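Local coordinates for protein ribose transcriptional regulator (PDB 4RK1) that binds ribose in its sugar-binding domain and probably acts as a DNA-binding transcriptional repressor of the LacI family, at residues B[169-172]-B[173-177]; B[190-193]-B[194-197]; B[207-210]-B[211-215]. All blocks are in the same frame, centred on the assembly; numbering follows the deposited sequence.

Contact 1 of 3, residues B[169-172]-B[173-177]; sequences SKQG and GYQIT
Gln171 O accepts from Gln175 N at 2.9 Å, among the shortest backbone bonds of this helical turn, and the side chains of the same two residues meet again outside the backbone. Gln171 NE2 donates to Gln175 OE1 over 3.1 Å, arriving above the carbonyl plane rather than on a lone pair, with the two amide planes 69° apart. The bend of the Gln171 chain at chi2 (77°) turns its amide forward along the helix, toward Gln175; the Gln175 chain runs extended from CG to meet it. The same NE2 lies in the plane of the Tyr174 ring, at its edge, 3.8 Å from CD2. At the start of the helix Ser169 is the N-cap: its OG accepts from Gly172 N at 3.0 Å. Towards the other end Tyr174 O is gripped twice by Thr177, through N at 3.3 Å and OG1 at 2.8 Å, both from one face of its plane. Helix 170-175 follows strand 161-166, whose Thr166 OG1 bonds to Gly172 O, and leans on helix 193-205: Tyr174 OH bonds to Glu205, its ring makes a cation-pi contact with Arg201, and Ile176 and Thr177 pack on Leu199.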
ATOM      1  N   SER B 169      -3.768  10.733   6.065  1.00 29.06           N
ATOM      2  CA  SER B 169      -4.203   9.342   5.883  1.00 29.64           C
ATOM      3  C   SER B 169      -5.667   9.308   5.512  1.00 24.24           C
ATOM      4  O   SER B 169      -6.354  10.317   5.621  1.00 23.96           O
ATOM      5  CB  SER B 169      -4.003   8.549   7.181  1.00 34.04           C
ATOM      6  OG  SER B 169      -4.852   9.054   8.200  1.00 29.48           O
ATOM      7  N   LYS B 170      -6.145   8.139   5.095  1.00 22.69           N
ATOM      8  CA  LYS B 170      -7.572   7.937   4.864  1.00 28.09           C
ATOM      9  C   LYS B 170      -8.385   8.280   6.119  1.00 23.76           C
ATOM     10  O   LYS B 170      -9.399   8.968   6.047  1.00 24.79           O
ATOM     11  CB  LYS B 170      -7.852   6.486   4.465  1.00 27.31           C
ATOM     12  CG  LYS B 170      -7.273   6.084   3.126  1.00 40.77           C
ATOM     13  CD  LYS B 170      -7.827   4.752   2.628  1.00 33.93           C
ATOM     14  CE  LYS B 170      -7.362   3.562   3.449  1.00 28.02           C
ATOM     15  NZ  LYS B 170      -5.894   3.362   3.466  1.00 25.30           N
ATOM     16  N   GLN B 171      -7.944   7.774   7.266  1.00 26.49           N
ATOM     17  CA  GLN B 171      -8.623   8.048   8.529  1.00 29.25           C
ATOM     18  C   GLN B 171      -8.697   9.560   8.777  1.00 28.43           C
ATOM     19  O   GLN B 171      -9.738  10.074   9.191  1.00 29.64           O
ATOM     20  CB  GLN B 171      -7.921   7.311   9.689  1.00 27.30           C
ATOM     21  CG  GLN B 171      -8.575   7.471  11.061  1.00 56.68           C
ATOM     22  CD  GLN B 171      -9.816   6.612  11.241  1.00 98.68           C
ATOM     23  OE1 GLN B 171      -9.857   5.456  10.816  1.00102.95           O
ATOM     24  NE2 GLN B 171     -10.834   7.170  11.890  1.00 69.72           N
ATOM     25  N   GLY B 172      -7.606  10.270   8.509  1.00 26.00           N
ATOM     26  CA  GLY B 172      -7.574  11.719   8.687  1.00 29.95           C
ATOM     27  C   GLY B 172      -8.602  12.429   7.825  1.00 32.89           C
ATOM     28  O   GLY B 172      -9.251  13.366   8.275  1.00 29.16           O
ATOM     29  N   GLY B 173      -8.764  11.972   6.585  1.00 30.15           N
ATOM     30  CA  GLY B 173      -9.774  12.533   5.683  1.00 27.23           C
ATOM     31  C   GLY B 173     -11.179  12.263   6.178  1.00 29.33           C
ATOM     32  O   GLY B 173     -12.050  13.142   6.160  1.00 30.08           O
ATOM     33  N   TYR B 174     -11.395  11.027   6.608  1.00 27.41           N
ATOM     34  CA  TYR B 174     -12.670  10.586   7.168  1.00 32.84           C
ATOM     35  C   TYR B 174     -13.062  11.435   8.388  1.00 27.07           C
ATOM     36  O   TYR B 174     -14.198  11.895   8.497  1.00 26.46           O
ATOM     37  CB  TYR B 174     -12.532   9.110   7.541  1.00 31.77           C
ATOM     38  CG  TYR B 174     -13.729   8.458   8.182  1.00 28.14           C
ATOM     39  CD1 TYR B 174     -14.981   8.515   7.589  1.00 31.24           C
ATOM     40  CD2 TYR B 174     -13.593   7.732   9.371  1.00 36.17           C
ATOM     41  CE1 TYR B 174     -16.073   7.889   8.163  1.00 28.75           C
ATOM     42  CE2 TYR B 174     -14.681   7.104   9.954  1.00 47.99           C
ATOM     43  CZ  TYR B 174     -15.917   7.186   9.345  1.00 37.63           C
ATOM     44  OH  TYR B 174     -17.003   6.568   9.905  1.00 34.05           O
ATOM     45  N   GLN B 175     -12.095  11.675   9.259  1.00 31.02           N
ATOM     46  CA  GLN B 175     -12.341  12.384  10.517  1.00 38.58           C
ATOM     47  C   GLN B 175     -12.696  13.862  10.378  1.00 39.35           C
ATOM     48  O   GLN B 175     -13.340  14.406  11.274  1.00 34.57           O
ATOM     49  CB  GLN B 175     -11.148  12.222  11.459  1.00 30.84           C
ATOM     50  CG  GLN B 175     -11.093  10.838  12.090  1.00 59.41           C
ATOM     51  CD  GLN B 175      -9.830  10.572  12.895  1.00 58.94           C
ATOM     52  OE1 GLN B 175      -9.741   9.562  13.588  1.00 58.15           O
ATOM     53  NE2 GLN B 175      -8.847  11.464  12.795  1.00 82.27           N
ATOM     54  N   ILE B 176     -12.308  14.510   9.277  1.00 33.28           N
ATOM     55  CA  ILE B 176     -12.641  15.936   9.091  1.00 32.68           C
ATOM     56  C   ILE B 176     -13.924  16.173   8.308  1.00 27.55           C
ATOM     57  O   ILE B 176     -14.295  17.322   8.061  1.00 29.80           O
ATOM     58  CB  ILE B 176     -11.483  16.813   8.518  1.00 34.17           C
ATOM     59  CG1 ILE B 176     -10.879  16.211   7.251  1.00 40.73           C
ATOM     60  CG2 ILE B 176     -10.431  17.076   9.580  1.00 47.41           C
ATOM     61  CD1 ILE B 176     -11.786  16.323   6.056  1.00 35.45           C
ATOM     62  N   THR B 177     -14.617  15.093   7.946  1.00 25.36           N
ATOM     63  CA  THR B 177     -15.863  15.192   7.197  1.00 31.86           C
ATOM     64  C   THR B 177     -16.931  16.037   7.891  1.00 36.85           C
ATOM     65  O   THR B 177     -17.618  16.810   7.234  1.00 31.12           O
ATOM     66  CB  THR B 177     -16.478  13.803   6.923  1.00 35.30           C
ATOM     67  OG1 THR B 177     -15.522  12.965   6.261  1.00 38.40           O
ATOM     68  CG2 THR B 177     -17.713  13.939   6.050  1.00 37.05           C
TER

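Contact 2 of 3, residues B[190-193]-B[194-197]. With RIB (alpha-D-ribofuranose), chain K.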
ATOM      1  N   ALA B 190      -8.026  17.945  -1.660  1.00 20.71           N
ATOM      2  CA  ALA B 190      -7.371  17.033  -0.723  1.00 18.47           C
ATOM      3  C   ALA B 190      -5.921  16.889  -1.133  1.00 23.78           C
ATOM      4  O   ALA B 190      -5.634  16.600  -2.287  1.00 25.05           O
ATOM      5  CB  ALA B 190      -8.060  15.674  -0.735  1.00 23.29           C
ATOM      6  N   LEU B 191      -5.001  17.074  -0.192  1.00 24.97           N
ATOM      7  CA  LEU B 191      -3.586  17.171  -0.559  1.00 24.72           C
ATOM      8  C   LEU B 191      -2.915  15.829  -0.916  1.00 21.64           C
ATOM      9  O   LEU B 191      -1.766  15.804  -1.354  1.00 23.27           O
ATOM     10  CB  LEU B 191      -2.797  17.946   0.486  1.00 24.40           C
ATOM     11  CG  LEU B 191      -2.729  19.468   0.266  1.00 26.50           C
ATOM     12  CD1 LEU B 191      -1.875  19.798  -0.954  1.00 29.43           C
ATOM     13  CD2 LEU B 191      -4.092  20.100   0.112  1.00 25.73           C
ATOM     14  N   ASN B 192      -3.634  14.735  -0.725  1.00 24.08           N
ATOM     15  CA  ASN B 192      -3.330  13.480  -1.426  1.00 22.29           C
ATOM     16  C   ASN B 192      -4.574  12.635  -1.617  1.00 23.73           C
ATOM     17  O   ASN B 192      -5.651  12.951  -1.089  1.00 23.10           O
ATOM     18  CB  ASN B 192      -2.164  12.687  -0.794  1.00 27.71           C
ATOM     19  CG  ASN B 192      -2.531  11.949   0.488  1.00 24.21           C
ATOM     20  OD1 ASN B 192      -3.641  12.043   1.021  1.00 23.03           O
ATOM     21  ND2 ASN B 192      -1.566  11.184   0.986  1.00 24.71           N
ATOM     22  N   ASP B 193      -4.434  11.590  -2.419  1.00 24.02           N
ATOM     23  CA  ASP B 193      -5.566  10.733  -2.763  1.00 23.01           C
ATOM     24  C   ASP B 193      -6.129   9.989  -1.546  1.00 20.89           C
ATOM     25  O   ASP B 193      -7.344   9.802  -1.432  1.00 24.04           O
ATOM     26  CB  ASP B 193      -5.168   9.758  -3.868  1.00 26.73           C
ATOM     27  CG  ASP B 193      -4.894  10.460  -5.216  1.00 23.62           C
ATOM     28  OD1 ASP B 193      -5.404  11.588  -5.456  1.00 25.29           O
ATOM     29  OD2 ASP B 193      -4.168   9.869  -6.043  1.00 24.37           O
ATOM     30  N   GLU B 194      -5.251   9.595  -0.628  1.00 24.73           N
ATOM     31  CA  GLU B 194      -5.686   8.906   0.585  1.00 22.98           C
ATOM     32  C   GLU B 194      -6.660   9.772   1.397  1.00 23.02           C
ATOM     33  O   GLU B 194      -7.724   9.311   1.790  1.00 21.87           O
ATOM     34  CB  GLU B 194      -4.484   8.499   1.422  1.00 22.90           C
ATOM     35  CG  GLU B 194      -3.629   7.449   0.737  1.00 28.88           C
ATOM     36  CD  GLU B 194      -4.190   6.048   0.884  1.00 56.97           C
ATOM     37  OE1 GLU B 194      -4.347   5.598   2.033  1.00 74.99           O
ATOM     38  OE2 GLU B 194      -4.447   5.390  -0.146  1.00 45.47           O
ATOM     39  N   LEU B 195      -6.300  11.028   1.612  1.00 23.96           N
ATOM     40  CA  LEU B 195      -7.210  11.994   2.225  1.00 28.31           C
ATOM     41  C   LEU B 195      -8.538  12.048   1.484  1.00 31.45           C
ATOM     42  O   LEU B 195      -9.596  12.055   2.108  1.00 25.40           O
ATOM     43  CB  LEU B 195      -6.580  13.383   2.261  1.00 26.22           C
ATOM     44  CG  LEU B 195      -5.495  13.600   3.320  1.00 27.17           C
ATOM     45  CD1 LEU B 195      -4.775  14.906   3.044  1.00 27.73           C
ATOM     46  CD2 LEU B 195      -6.078  13.618   4.733  1.00 26.88           C
ATOM     47  N   ALA B 196      -8.498  12.083   0.153  1.00 23.04           N
ATOM     48  CA  ALA B 196      -9.741  12.119  -0.602  1.00 22.58           C
ATOM     49  C   ALA B 196     -10.595  10.873  -0.347  1.00 22.95           C
ATOM     50  O   ALA B 196     -11.824  10.984  -0.239  1.00 21.86           O
ATOM     51  CB  ALA B 196      -9.475  12.303  -2.098  1.00 24.41           C
ATOM     52  N   PHE B 197      -9.963   9.697  -0.272  1.00 23.51           N
ATOM     53  CA  PHE B 197     -10.713   8.454  -0.037  1.00 21.88           C
ATOM     54  C   PHE B 197     -11.433   8.514   1.322  1.00 23.77           C
ATOM     55  O   PHE B 197     -12.569   8.072   1.452  1.00 24.58           O
ATOM     56  CB  PHE B 197      -9.818   7.225  -0.057  1.00 24.42           C
ATOM     57  CG  PHE B 197      -9.048   7.020  -1.341  1.00 20.25           C
ATOM     58  CD1 PHE B 197      -9.440   7.613  -2.530  1.00 24.52           C
ATOM     59  CD2 PHE B 197      -7.913   6.214  -1.341  1.00 23.74           C
ATOM     60  CE1 PHE B 197      -8.720   7.410  -3.689  1.00 27.17           C
ATOM     61  CE2 PHE B 197      -7.192   6.008  -2.498  1.00 28.86           C
ATOM     62  CZ  PHE B 197      -7.593   6.606  -3.675  1.00 29.97           C
TER
HETATM   63  O5  RIB K 401       0.595  10.694  -0.950  1.00 26.42           O
HETATM   64  C5  RIB K 401       1.661  10.858  -0.005  1.00 40.48           C
HETATM   65  C4  RIB K 401       2.202  12.203  -0.202  1.00 47.35           C
HETATM   66  O4  RIB K 401       3.309  12.445   0.685  1.00 29.74           O
HETATM   67  C3  RIB K 401       2.594  12.140  -1.670  1.00 30.86           C
HETATM   68  O3  RIB K 401       1.835  13.153  -2.304  1.00 25.07           O
HETATM   69  C2  RIB K 401       4.097  12.321  -1.645  1.00 27.04           C
HETATM   70  O2  RIB K 401       4.549  13.299  -2.567  1.00 25.62           O
HETATM   71  C1  RIB K 401       4.467  12.546  -0.164  1.00 39.62           C
HETATM   72  O1  RIB K 401       5.178  13.750   0.049  1.00 27.69           O
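The Phe197 ring carries Asp193 O over one face, 3.2 Å above the plane and offset toward the rim nearest CD1, while the same oxygen accepts from Phe197 N at 2.9 Å. The other flat group, the Asn192 amide, is held at both ends: OD1 accepts from Leu195 N at 2.9 Å in a nearly straight bond (173°), and ND2 donates to O5 of the bound ribose, also at 2.9 Å. Asn192 CG sits between its own backbone N and carbonyl carbon (chi1 76°), which turns OD1 back over the first turn of the helix and leaves ND2 facing the sugar. Asn192 is thus both the N-cap and a direct hydrogen-bond donor to the sugar, the two bonds together fixing the rotation of the amide; OD1 also lies 3.3 Å from Leu195 CG, whose side chain crosses at about a right angle. Where the strand ends, Ala190 CB meets Ala196 CB at 3.9 Å. The buried Asp193 carboxylate is satisfied by Thr234 OG1 and Ile222 N. The turn thus joins the end of strand 187-190 to helix 193-205: Ala190 and Leu191 make backbone bonds with Ile217 of strand 215-218 and Val131 of strand 128-133 respectively, Leu191 packs on helix 138-153, and Phe197 touches Met224 of the second subunit.

Contact 3 of 3, residues B[207-210]-B[211-215]; sequences GKSI and PEDYS
With Asp213 CG beside its own backbone N (chi1 -65°), the carboxylate swings back to Ser209, and the bend of Glu212 at chi2 (86°) folds a second carboxylate over the same turn. Asp213 OD2 accepts from Ser209 N at 2.8 Å, using its anti lone pair, the one away from OD1. The return bond runs backbone to backbone: Asp213 N donates to Ser209 O at 2.9 Å, reaching it from above the carbonyl plane. Two bonds therefore clasp Ser209 and Asp213 at both polar atoms of the Ser209 backbone, and between them the chain turns through the cis peptide that joins Ile210 to Pro211. Glu212 OE1 comes to 3.5 Å from Ser209 CB and 3.3 Å from the carbonyl carbon of Ile210, so it lies close against the peptide just before the proline. The Lys208 chain crosses the Asp213 side chain at about a right angle, its CD 3.7 Å from OD2; the ammonium stops short, with NZ 5.0 Å from Asp213 OD1, so any attraction between the two charges would act at a distance. The CG2 branch of Ile210 lies 3.6 Å from Tyr214 O, in the backbone just before strand 215-218, and the Ile210 side chain packs on Tyr200 and Leu203 of helix 193-205. Tyr214 joins it on Leu203 and also meets Leu180 and Leu181 of helix 177-182. Gly207 opens the loop in a Schellman motif, taking the positive phi that ends the helix. The whole is the return loop of a beta-alpha-beta crossover, carrying the chain from helix 193-205 into strand 215-218, as in the Rossmann-like sugar-binding domains of the LacI family.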
ATOM      1  N   GLY B 207     -24.780  10.448   3.861  1.00 36.17           N
ATOM      2  CA  GLY B 207     -25.843  10.487   2.864  1.00 40.10           C
ATOM      3  C   GLY B 207     -25.603  11.501   1.761  1.00 45.92           C
ATOM      4  O   GLY B 207     -26.527  11.865   1.043  1.00 34.90           O
ATOM      5  N   LYS B 208     -24.361  11.951   1.607  1.00 30.56           N
ATOM      6  CA  LYS B 208     -24.032  12.922   0.576  1.00 28.77           C
ATOM      7  C   LYS B 208     -23.502  12.200  -0.664  1.00 41.28           C
ATOM      8  O   LYS B 208     -23.179  11.015  -0.605  1.00 40.57           O
ATOM      9  CB  LYS B 208     -23.024  13.930   1.103  1.00 30.06           C
ATOM     10  CG  LYS B 208     -23.483  14.700   2.332  1.00 42.26           C
ATOM     11  CD  LYS B 208     -24.738  15.519   2.072  1.00 40.55           C
ATOM     12  CE  LYS B 208     -25.169  16.273   3.318  1.00 59.61           C
ATOM     13  NZ  LYS B 208     -26.311  17.173   3.012  1.00 60.86           N
ATOM     14  N   SER B 209     -23.455  12.921  -1.781  1.00 32.17           N
ATOM     15  CA  SER B 209     -23.039  12.369  -3.077  1.00 43.26           C
ATOM     16  C   SER B 209     -21.910  13.194  -3.677  1.00 38.78           C
ATOM     17  O   SER B 209     -21.831  14.405  -3.466  1.00 33.01           O
ATOM     18  CB  SER B 209     -24.209  12.356  -4.063  1.00 49.43           C
ATOM     19  OG  SER B 209     -25.182  11.402  -3.699  1.00 65.21           O
ATOM     20  N   ILE B 210     -21.046  12.527  -4.441  1.00 32.72           N
ATOM     21  CA  ILE B 210     -19.948  13.185  -5.152  1.00 25.57           C
ATOM     22  C   ILE B 210     -20.201  12.929  -6.638  1.00 24.20           C
ATOM     23  O   ILE B 210     -20.404  11.775  -7.018  1.00 26.43           O
ATOM     24  CB  ILE B 210     -18.594  12.604  -4.702  1.00 27.36           C
ATOM     25  CG1 ILE B 210     -18.402  12.826  -3.199  1.00 28.26           C
ATOM     26  CG2 ILE B 210     -17.432  13.231  -5.465  1.00 27.90           C
ATOM     27  CD1 ILE B 210     -17.442  11.851  -2.562  1.00 32.51           C
ATOM     28  N   PRO B 211     -20.230  13.958  -7.486  1.00 25.67           N
ATOM     29  CA  PRO B 211     -19.925  15.357  -7.170  1.00 24.25           C
ATOM     30  C   PRO B 211     -21.112  16.270  -6.828  1.00 38.73           C
ATOM     31  O   PRO B 211     -20.912  17.475  -6.640  1.00 30.38           O
ATOM     32  CB  PRO B 211     -19.315  15.848  -8.486  1.00 26.34           C
ATOM     33  CG  PRO B 211     -20.106  15.107  -9.513  1.00 27.04           C
ATOM     34  CD  PRO B 211     -20.353  13.742  -8.940  1.00 30.07           C
ATOM     35  N   GLU B 212     -22.318  15.714  -6.730  1.00 32.11           N
ATOM     36  CA  GLU B 212     -23.526  16.532  -6.605  1.00 33.66           C
ATOM     37  C   GLU B 212     -23.479  17.462  -5.392  1.00 30.44           C
ATOM     38  O   GLU B 212     -23.834  18.642  -5.502  1.00 36.09           O
ATOM     39  CB  GLU B 212     -24.780  15.658  -6.570  1.00 39.72           C
ATOM     40  CG  GLU B 212     -25.086  14.964  -7.896  1.00 42.29           C
ATOM     41  CD  GLU B 212     -24.368  13.632  -8.092  1.00 48.17           C
ATOM     42  OE1 GLU B 212     -23.428  13.304  -7.336  1.00 39.94           O
ATOM     43  OE2 GLU B 212     -24.747  12.900  -9.024  1.00 60.25           O
ATOM     44  N   ASP B 213     -23.007  16.953  -4.254  1.00 27.05           N
ATOM     45  CA  ASP B 213     -22.864  17.778  -3.041  1.00 28.85           C
ATOM     46  C   ASP B 213     -21.483  18.394  -2.889  1.00 38.80           C
ATOM     47  O   ASP B 213     -21.359  19.513  -2.405  1.00 30.49           O
ATOM     48  CB  ASP B 213     -23.190  16.952  -1.796  1.00 34.39           C
ATOM     49  CG  ASP B 213     -24.631  16.525  -1.765  1.00 43.22           C
ATOM     50  OD1 ASP B 213     -25.489  17.403  -1.950  1.00 33.94           O
ATOM     51  OD2 ASP B 213     -24.902  15.320  -1.600  1.00 37.72           O
ATOM     52  N   TYR B 214     -20.443  17.663  -3.274  1.00 30.59           N
ATOM     53  CA  TYR B 214     -19.079  18.180  -3.147  1.00 25.74           C
ATOM     54  C   TYR B 214     -18.253  17.794  -4.351  1.00 30.24           C
ATOM     55  O   TYR B 214     -18.250  16.634  -4.746  1.00 28.51           O
ATOM     56  CB  TYR B 214     -18.413  17.637  -1.887  1.00 31.34           C
ATOM     57  CG  TYR B 214     -18.998  18.204  -0.623  1.00 31.26           C
ATOM     58  CD1 TYR B 214     -18.535  19.394  -0.100  1.00 29.18           C
ATOM     59  CD2 TYR B 214     -20.039  17.559   0.033  1.00 37.21           C
ATOM     60  CE1 TYR B 214     -19.087  19.935   1.052  1.00 30.56           C
ATOM     61  CE2 TYR B 214     -20.599  18.088   1.183  1.00 37.51           C
ATOM     62  CZ  TYR B 214     -20.120  19.281   1.684  1.00 39.95           C
ATOM     63  OH  TYR B 214     -20.674  19.809   2.826  1.00 33.43           O
ATOM     64  N   SER B 215     -17.560  18.766  -4.925  1.00 28.88           N
ATOM     65  CA  SER B 215     -16.517  18.487  -5.918  1.00 29.60           C
ATOM     66  C   SER B 215     -15.226  18.228  -5.156  1.00 31.63           C
ATOM     67  O   SER B 215     -14.864  18.987  -4.267  1.00 30.71           O
ATOM     68  CB  SER B 215     -16.337  19.659  -6.877  1.00 30.95           C
ATOM     69  OG  SER B 215     -17.367  19.691  -7.851  1.00 27.79           O
TER

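In the fold
Contacts 2 and 3 stand near the two ends of helix 193-205: contact 2 caps its beginning beside the ribose, and contact 3 leads away from its end at the surface, their centres 15 Å apart. Contact 1 lies alongside, its centre 9 Å from that of contact 2, and touches it directly. Lys170 NZ forms a salt bridge with Glu194 OE1 at 3.1 Å, and Leu195 CD2 packs 3.4 Å from Ser169 O. Contacts 1 and 2 each begin a helix near the sugar, yet Asn192 bonds to it whereas the Ser169 side chain remains about 9 Å away. The ribose is also hydrogen-bonded by Asp94, Asn139, Arg143, Asp220 and Gln237, among others. Contact 3 touches neither of the others.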